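Local coordinates for protein fructose-bisphosphate aldolase class I (Thermoproteus tenax, PDB 1W8S) that belongs to the DeoC/LacD family of class I aldolases, enzymes built on a TIM barrel, and holds 1,6-di-O-phosphono-beta-D-fructofuranose in its ligand pocket, at residues 46-58 with 240-252. The protein carries 2 engineered substitutions. Numbering follows the deposited sequence.
Sequences ILRLARDAGFDGV and ALKFARALAELVY
Ala240 opens the contact, its CB lying 4.0 Å from Leu49 CD2, while the other branch of that leucine, CD1, rests against the backbone of Leu241. Leu49 can straddle the helix start because its CG stands anti to the backbone N (chi1 -171°), which carries both methyls to the neighbouring helix. Leu241 replies with CD1, wedged between Asp52 CB and Ala53; the same methyl lies over the centre of one face of the Arg245 guanidinium. At Ala244 a small residue suits the close approach: its CB meets Ala53 CB at 3.6 Å and Phe55 CZ at 3.4 Å. Arg245, bent along its chain, brings NH1 near Asp52 O, though the angle is too poor for a hydrogen bond. Ala248 CB, again small, lies at the edge of the Phe55 ring and 3.7 Å from Ala53 O. Last comes Tyr252, whose OH donates to Asp56 OD2 (2.6 Å), reaching it from above the carboxylate plane, with ring and carboxylate 89° apart. Asp56 OD1 makes a salt bridge to Arg15 and OD2 also accepts from Ile19 N, probably offsetting the cost of burial. Gly54 follows Ala53 at a positive phi easy for glycine, closing a Schellman motif. The axes of 46-53 and 240-252 cross at -41° in the outer helical layer of a TIM-barrel fold, with helix 240-253 packing on helix 43-53 and the loop leading into strand 57-60.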
ATOM      1  N   ILE E  46       8.438  34.053 -16.258  1.00 11.15           N
ATOM      2  CA  ILE E  46       8.549  32.843 -17.079  1.00 11.30           C
ATOM      3  C   ILE E  46       7.507  32.789 -18.224  1.00 11.88           C
ATOM      4  O   ILE E  46       7.827  32.405 -19.354  1.00 10.44           O
ATOM      5  CB  ILE E  46       8.434  31.597 -16.203  1.00 11.59           C
ATOM      6  CG1 ILE E  46       9.579  31.548 -15.179  1.00 12.15           C
ATOM      7  CG2 ILE E  46       8.411  30.325 -17.050  1.00 10.91           C
ATOM      8  CD1 ILE E  46      10.963  31.441 -15.780  1.00 13.91           C
ATOM      9  N   LEU E  47       6.273  33.169 -17.926  1.00 12.69           N
ATOM     10  CA  LEU E  47       5.238  33.237 -18.963  1.00 14.22           C
ATOM     11  C   LEU E  47       5.533  34.292 -20.024  1.00 14.71           C
ATOM     12  O   LEU E  47       5.338  34.055 -21.217  1.00 14.77           O
ATOM     13  CB  LEU E  47       3.865  33.512 -18.332  1.00 14.46           C
ATOM     14  CG  LEU E  47       3.235  32.330 -17.612  1.00 14.81           C
ATOM     15  CD1 LEU E  47       2.114  32.812 -16.748  1.00 15.59           C
ATOM     16  CD2 LEU E  47       2.708  31.279 -18.593  1.00 14.77           C
ATOM     17  N   ARG E  48       5.994  35.462 -19.595  1.00 16.16           N
ATOM     18  CA  ARG E  48       6.302  36.548 -20.523  1.00 16.41           C
ATOM     19  C   ARG E  48       7.452  36.140 -21.427  1.00 15.96           C
ATOM     20  O   ARG E  48       7.453  36.424 -22.621  1.00 15.75           O
ATOM     21  CB  ARG E  48       6.695  37.819 -19.767  1.00 17.82           C
ATOM     22  CG  ARG E  48       5.533  38.624 -19.178  1.00 20.67           C
ATOM     23  CD  ARG E  48       5.900  40.091 -18.872  1.00 24.61           C
ATOM     24  NE  ARG E  48       7.128  40.185 -18.068  1.00 28.41           N
ATOM     25  CZ  ARG E  48       7.191  40.072 -16.736  1.00 30.04           C
ATOM     26  NH1 ARG E  48       6.096  39.868 -16.002  1.00 32.65           N
ATOM     27  NH2 ARG E  48       8.368  40.157 -16.127  1.00 31.59           N
ATOM     28  N   LEU E  49       8.439  35.482 -20.835  1.00 14.88           N
ATOM     29  CA  LEU E  49       9.583  34.945 -21.555  1.00 14.85           C
ATOM     30  C   LEU E  49       9.174  33.927 -22.633  1.00 14.26           C
ATOM     31  O   LEU E  49       9.604  34.034 -23.770  1.00 13.03           O
ATOM     32  CB  LEU E  49      10.528  34.314 -20.539  1.00 15.47           C
ATOM     33  CG  LEU E  49      11.900  33.867 -21.016  1.00 17.10           C
ATOM     34  CD1 LEU E  49      12.691  35.035 -21.650  1.00 19.17           C
ATOM     35  CD2 LEU E  49      12.673  33.262 -19.841  1.00 17.33           C
ATOM     36  N   ALA E  50       8.335  32.950 -22.282  1.00 13.53           N
ATOM     37  CA  ALA E  50       7.863  31.959 -23.259  1.00 14.27           C
ATOM     38  C   ALA E  50       7.087  32.597 -24.396  1.00 14.79           C
ATOM     39  O   ALA E  50       7.268  32.240 -25.528  1.00 15.13           O
ATOM     40  CB  ALA E  50       7.008  30.859 -22.580  1.00 13.90           C
ATOM     41  N   ARG E  51       6.225  33.553 -24.069  1.00 16.52           N
ATOM     42  CA  ARG E  51       5.502  34.349 -25.058  1.00 17.05           C
ATOM     43  C   ARG E  51       6.454  35.141 -25.965  1.00 16.60           C
ATOM     44  O   ARG E  51       6.489  34.959 -27.188  1.00 16.39           O
ATOM     45  CB  ARG E  51       4.605  35.353 -24.322  1.00 18.35           C
ATOM     46  CG  ARG E  51       3.094  35.118 -24.409  1.00 23.24           C
ATOM     47  CD  ARG E  51       2.205  36.242 -23.751  1.00 27.97           C
ATOM     48  NE  ARG E  51       2.922  37.328 -23.037  1.00 31.01           N
ATOM     49  CZ  ARG E  51       3.560  38.360 -23.624  1.00 35.00           C
ATOM     50  NH1 ARG E  51       3.623  38.452 -24.950  1.00 38.20           N
ATOM     51  NH2 ARG E  51       4.159  39.303 -22.884  1.00 33.87           N
ATOM     52  N   ASP E  52       7.225  36.039 -25.354  1.00 15.90           N
ATOM     53  CA  ASP E  52       8.126  36.935 -26.075  1.00 15.56           C
ATOM     54  C   ASP E  52       9.123  36.199 -26.956  1.00 15.20           C
ATOM     55  O   ASP E  52       9.519  36.713 -27.999  1.00 14.39           O
ATOM     56  CB  ASP E  52       8.911  37.821 -25.106  1.00 15.44           C
ATOM     57  CG  ASP E  52       8.033  38.834 -24.369  1.00 16.78           C
ATOM     58  OD1 ASP E  52       6.833  38.972 -24.705  1.00 18.93           O
ATOM     59  OD2 ASP E  52       8.480  39.525 -23.422  1.00 18.28           O
ATOM     60  N   ALA E  53       9.538  35.000 -26.546  1.00 14.97           N
ATOM     61  CA  ALA E  53      10.504  34.233 -27.315  1.00 15.50           C
ATOM     62  C   ALA E  53       9.818  33.377 -28.394  1.00 15.76           C
ATOM     63  O   ALA E  53      10.478  32.863 -29.291  1.00 16.85           O
ATOM     64  CB  ALA E  53      11.332  33.374 -26.409  1.00 15.64           C
ATOM     65  N   GLY E  54       8.503  33.236 -28.303  1.00 15.81           N
ATOM     66  CA  GLY E  54       7.710  32.525 -29.292  1.00 15.29           C
ATOM     67  C   GLY E  54       7.717  31.028 -29.089  1.00 14.83           C
ATOM     68  O   GLY E  54       7.536  30.286 -30.031  1.00 14.48           O
ATOM     69  N   PHE E  55       7.909  30.582 -27.847  1.00 14.72           N
ATOM     70  CA  PHE E  55       7.951  29.148 -27.523  1.00 14.62           C
ATOM     71  C   PHE E  55       6.562  28.501 -27.567  1.00 14.70           C
ATOM     72  O   PHE E  55       5.526  29.189 -27.570  1.00 13.98           O
ATOM     73  CB  PHE E  55       8.609  28.931 -26.139  1.00 14.33           C
ATOM     74  CG  PHE E  55      10.112  29.222 -26.100  1.00 14.87           C
ATOM     75  CD1 PHE E  55      10.848  29.488 -27.262  1.00 12.40           C
ATOM     76  CD2 PHE E  55      10.788  29.217 -24.897  1.00 15.30           C
ATOM     77  CE1 PHE E  55      12.217  29.731 -27.197  1.00 14.48           C
ATOM     78  CE2 PHE E  55      12.160  29.475 -24.832  1.00 14.97           C
ATOM     79  CZ  PHE E  55      12.864  29.732 -25.987  1.00 15.26           C
ATOM     80  N   ASP E  56       6.539  27.166 -27.578  1.00 14.29           N
ATOM     81  CA  ASP E  56       5.295  26.421 -27.791  1.00 14.34           C
ATOM     82  C   ASP E  56       4.504  26.112 -26.543  1.00 13.91           C
ATOM     83  O   ASP E  56       3.321  25.795 -26.622  1.00 13.64           O
ATOM     84  CB  ASP E  56       5.596  25.091 -28.469  1.00 14.47           C
ATOM     85  CG  ASP E  56       6.237  25.286 -29.808  1.00 14.30           C
ATOM     86  OD1 ASP E  56       5.509  25.701 -30.760  1.00 15.35           O
ATOM     87  OD2 ASP E  56       7.468  25.089 -29.979  1.00 12.87           O
ATOM     88  N   GLY E  57       5.169  26.169 -25.399  1.00 13.00           N
ATOM     89  CA  GLY E  57       4.550  25.759 -24.151  1.00 13.46           C
ATOM     90  C   GLY E  57       5.423  26.008 -22.946  1.00 13.43           C
ATOM     91  O   GLY E  57       6.611  26.356 -23.073  1.00 12.27           O
ATOM     92  N   VAL E  58       4.808  25.826 -21.782  1.00 13.49           N
ATOM     93  CA  VAL E  58       5.476  25.840 -20.492  1.00 13.94           C
ATOM     94  C   VAL E  58       5.088  24.565 -19.724  1.00 14.18           C
ATOM     95  O   VAL E  58       4.003  24.018 -19.946  1.00 13.25           O
ATOM     96  CB  VAL E  58       5.067  27.085 -19.674  1.00 13.27           C
ATOM     97  CG1 VAL E  58       5.611  28.334 -20.285  1.00 16.03           C
ATOM     98  CG2 VAL E  58       3.529  27.190 -19.561  1.00 14.93           C
ATOM     99  N   ALA E 240      18.335  35.977 -20.872  1.00 17.02           N
ATOM    100  CA  ALA E 240      17.401  34.867 -21.138  1.00 16.35           C
ATOM    101  C   ALA E 240      16.663  35.047 -22.461  1.00 15.67           C
ATOM    102  O   ALA E 240      16.652  34.141 -23.282  1.00 15.60           O
ATOM    103  CB  ALA E 240      16.400  34.708 -20.001  1.00 16.40           C
ATOM    104  N   LEU E 241      16.078  36.223 -22.673  1.00 15.51           N
ATOM    105  CA  LEU E 241      15.253  36.451 -23.856  1.00 15.45           C
ATOM    106  C   LEU E 241      16.064  36.428 -25.151  1.00 14.64           C
ATOM    107  O   LEU E 241      15.643  35.781 -26.112  1.00 14.64           O
ATOM    108  CB  LEU E 241      14.466  37.736 -23.729  1.00 15.42           C
ATOM    109  CG  LEU E 241      13.630  38.088 -24.960  1.00 16.31           C
ATOM    110  CD1 LEU E 241      12.583  37.019 -25.268  1.00 16.44           C
ATOM    111  CD2 LEU E 241      13.006  39.449 -24.745  1.00 18.30           C
ATOM    112  N   LYS E 242      17.219  37.097 -25.173  1.00 14.14           N
ATOM    113  CA  LYS E 242      18.110  37.084 -26.344  1.00 13.97           C
ATOM    114  C   LYS E 242      18.476  35.656 -26.743  1.00 13.37           C
ATOM    115  O   LYS E 242      18.336  35.263 -27.895  1.00 11.27           O
ATOM    116  CB  LYS E 242      19.390  37.889 -26.072  1.00 14.49           C
ATOM    117  CG  LYS E 242      20.311  38.064 -27.296  1.00 16.94           C
ATOM    118  CD  LYS E 242      21.551  38.924 -26.988  1.00 19.80           C
ATOM    119  CE  LYS E 242      22.347  39.230 -28.260  1.00 20.74           C
ATOM    120  NZ  LYS E 242      22.166  40.645 -28.724  1.00 23.09           N
ATOM    121  N   PHE E 243      18.902  34.870 -25.761  1.00 13.11           N
ATOM    122  CA  PHE E 243      19.295  33.501 -26.023  1.00 13.78           C
ATOM    123  C   PHE E 243      18.110  32.621 -26.398  1.00 13.62           C
ATOM    124  O   PHE E 243      18.223  31.760 -27.267  1.00 13.68           O
ATOM    125  CB  PHE E 243      20.049  32.915 -24.837  1.00 13.57           C
ATOM    126  CG  PHE E 243      20.640  31.578 -25.121  1.00 14.13           C
ATOM    127  CD1 PHE E 243      21.478  31.395 -26.220  1.00 15.42           C
ATOM    128  CD2 PHE E 243      20.355  30.499 -24.319  1.00 13.96           C
ATOM    129  CE1 PHE E 243      22.008  30.158 -26.492  1.00 15.10           C
ATOM    130  CE2 PHE E 243      20.893  29.265 -24.586  1.00 14.61           C
ATOM    131  CZ  PHE E 243      21.723  29.098 -25.677  1.00 13.87           C
ATOM    132  N   ALA E 244      16.965  32.852 -25.770  1.00 14.53           N
ATOM    133  CA  ALA E 244      15.740  32.109 -26.091  1.00 15.07           C
ATOM    134  C   ALA E 244      15.358  32.318 -27.561  1.00 15.11           C
ATOM    135  O   ALA E 244      15.065  31.373 -28.272  1.00 14.65           O
ATOM    136  CB  ALA E 244      14.599  32.536 -25.174  1.00 15.16           C
ATOM    137  N   ARG E 245      15.420  33.555 -28.017  1.00 15.62           N
ATOM    138  CA  ARG E 245      15.138  33.866 -29.423  1.00 16.11           C
ATOM    139  C   ARG E 245      16.160  33.211 -30.365  1.00 15.46           C
ATOM    140  O   ARG E 245      15.800  32.761 -31.441  1.00 15.48           O
ATOM    141  CB  ARG E 245      15.099  35.377 -29.640  1.00 16.94           C
ATOM    142  CG  ARG E 245      13.978  36.084 -28.858  1.00 19.69           C
ATOM    143  CD  ARG E 245      13.298  37.215 -29.598  1.00 23.17           C
ATOM    144  NE  ARG E 245      13.228  38.465 -28.835  1.00 27.36           N
ATOM    145  CZ  ARG E 245      12.111  39.158 -28.535  1.00 28.66           C
ATOM    146  NH1 ARG E 245      10.903  38.737 -28.886  1.00 29.28           N
ATOM    147  NH2 ARG E 245      12.212  40.297 -27.862  1.00 28.35           N
ATOM    148  N   ALA E 246      17.424  33.141 -29.956  1.00 14.78           N
ATOM    149  CA  ALA E 246      18.431  32.414 -30.740  1.00 14.20           C
ATOM    150  C   ALA E 246      18.072  30.927 -30.865  1.00 13.20           C
ATOM    151  O   ALA E 246      18.237  30.334 -31.913  1.00 11.83           O
ATOM    152  CB  ALA E 246      19.816  32.580 -30.131  1.00 14.54           C
ATOM    153  N   LEU E 247      17.560  30.335 -29.791  1.00 12.77           N
ATOM    154  CA  LEU E 247      17.125  28.941 -29.807  1.00 13.24           C
ATOM    155  C   LEU E 247      15.927  28.740 -30.707  1.00 13.23           C
ATOM    156  O   LEU E 247      15.850  27.744 -31.397  1.00 13.73           O
ATOM    157  CB  LEU E 247      16.758  28.477 -28.391  1.00 12.92           C
ATOM    158  CG  LEU E 247      17.942  28.197 -27.477  1.00 14.77           C
ATOM    159  CD1 LEU E 247      17.500  28.108 -26.010  1.00 16.12           C
ATOM    160  CD2 LEU E 247      18.627  26.922 -27.892  1.00 14.85           C
ATOM    161  N   ALA E 248      15.002  29.700 -30.705  1.00 13.62           N
ATOM    162  CA  ALA E 248      13.841  29.654 -31.577  1.00 14.35           C
ATOM    163  C   ALA E 248      14.274  29.619 -33.064  1.00 15.30           C
ATOM    164  O   ALA E 248      13.762  28.798 -33.835  1.00 15.35           O
ATOM    165  CB  ALA E 248      12.915  30.864 -31.308  1.00 15.05           C
ATOM    166  N   GLU E 249      15.233  30.467 -33.454  1.00 15.51           N
ATOM    167  CA  GLU E 249      15.685  30.466 -34.841  1.00 15.73           C
ATOM    168  C   GLU E 249      16.403  29.164 -35.213  1.00 15.60           C
ATOM    169  O   GLU E 249      16.255  28.681 -36.334  1.00 15.63           O
ATOM    170  CB  GLU E 249      16.602  31.615 -35.174  1.00 16.17           C
ATOM    171  CG  GLU E 249      17.111  31.438 -36.618  1.00 18.55           C
ATOM    172  CD  GLU E 249      17.480  32.696 -37.320  1.00 20.26           C
ATOM    173  OE1 GLU E 249      17.832  33.675 -36.615  1.00 19.73           O
ATOM    174  OE2 GLU E 249      17.428  32.672 -38.591  1.00 21.90           O
ATOM    175  N   LEU E 250      17.193  28.611 -34.295  1.00 14.69           N
ATOM    176  CA  LEU E 250      17.858  27.343 -34.566  1.00 14.47           C
ATOM    177  C   LEU E 250      16.847  26.216 -34.723  1.00 14.07           C
ATOM    178  O   LEU E 250      16.964  25.406 -35.634  1.00 13.96           O
ATOM    179  CB  LEU E 250      18.853  26.990 -33.460  1.00 14.48           C
ATOM    180  CG  LEU E 250      19.559  25.649 -33.650  1.00 15.57           C
ATOM    181  CD1 LEU E 250      20.521  25.675 -34.826  1.00 18.01           C
ATOM    182  CD2 LEU E 250      20.305  25.284 -32.378  1.00 16.75           C
ATOM    183  N   VAL E 251      15.854  26.170 -33.840  1.00 13.50           N
ATOM    184  CA  VAL E 251      14.937  25.030 -33.784  1.00 14.22           C
ATOM    185  C   VAL E 251      13.858  25.159 -34.855  1.00 14.23           C
ATOM    186  O   VAL E 251      13.599  24.206 -35.589  1.00 14.34           O
ATOM    187  CB  VAL E 251      14.320  24.854 -32.354  1.00 13.96           C
ATOM    188  CG1 VAL E 251      13.170  23.816 -32.327  1.00 14.17           C
ATOM    189  CG2 VAL E 251      15.388  24.453 -31.359  1.00 14.32           C
ATOM    190  N   TYR E 252      13.240  26.332 -34.959  1.00 13.90           N
ATOM    191  CA  TYR E 252      12.147  26.525 -35.924  1.00 14.05           C
ATOM    192  C   TYR E 252      12.681  26.854 -37.323  1.00 14.69           C
ATOM    193  O   TYR E 252      12.028  26.580 -38.330  1.00 14.86           O
ATOM    194  CB  TYR E 252      11.227  27.659 -35.482  1.00 14.17           C
ATOM    195  CG  TYR E 252      10.676  27.478 -34.068  1.00 11.55           C
ATOM    196  CD1 TYR E 252      10.123  26.272 -33.649  1.00 13.99           C
ATOM    197  CD2 TYR E 252      10.679  28.545 -33.170  1.00 12.70           C
ATOM    198  CE1 TYR E 252       9.642  26.121 -32.379  1.00 11.22           C
ATOM    199  CE2 TYR E 252      10.183  28.411 -31.902  1.00 13.37           C
ATOM    200  CZ  TYR E 252       9.673  27.197 -31.503  1.00 12.15           C
ATOM    201  OH  TYR E 252       9.194  27.083 -30.225  1.00 12.86           O
TER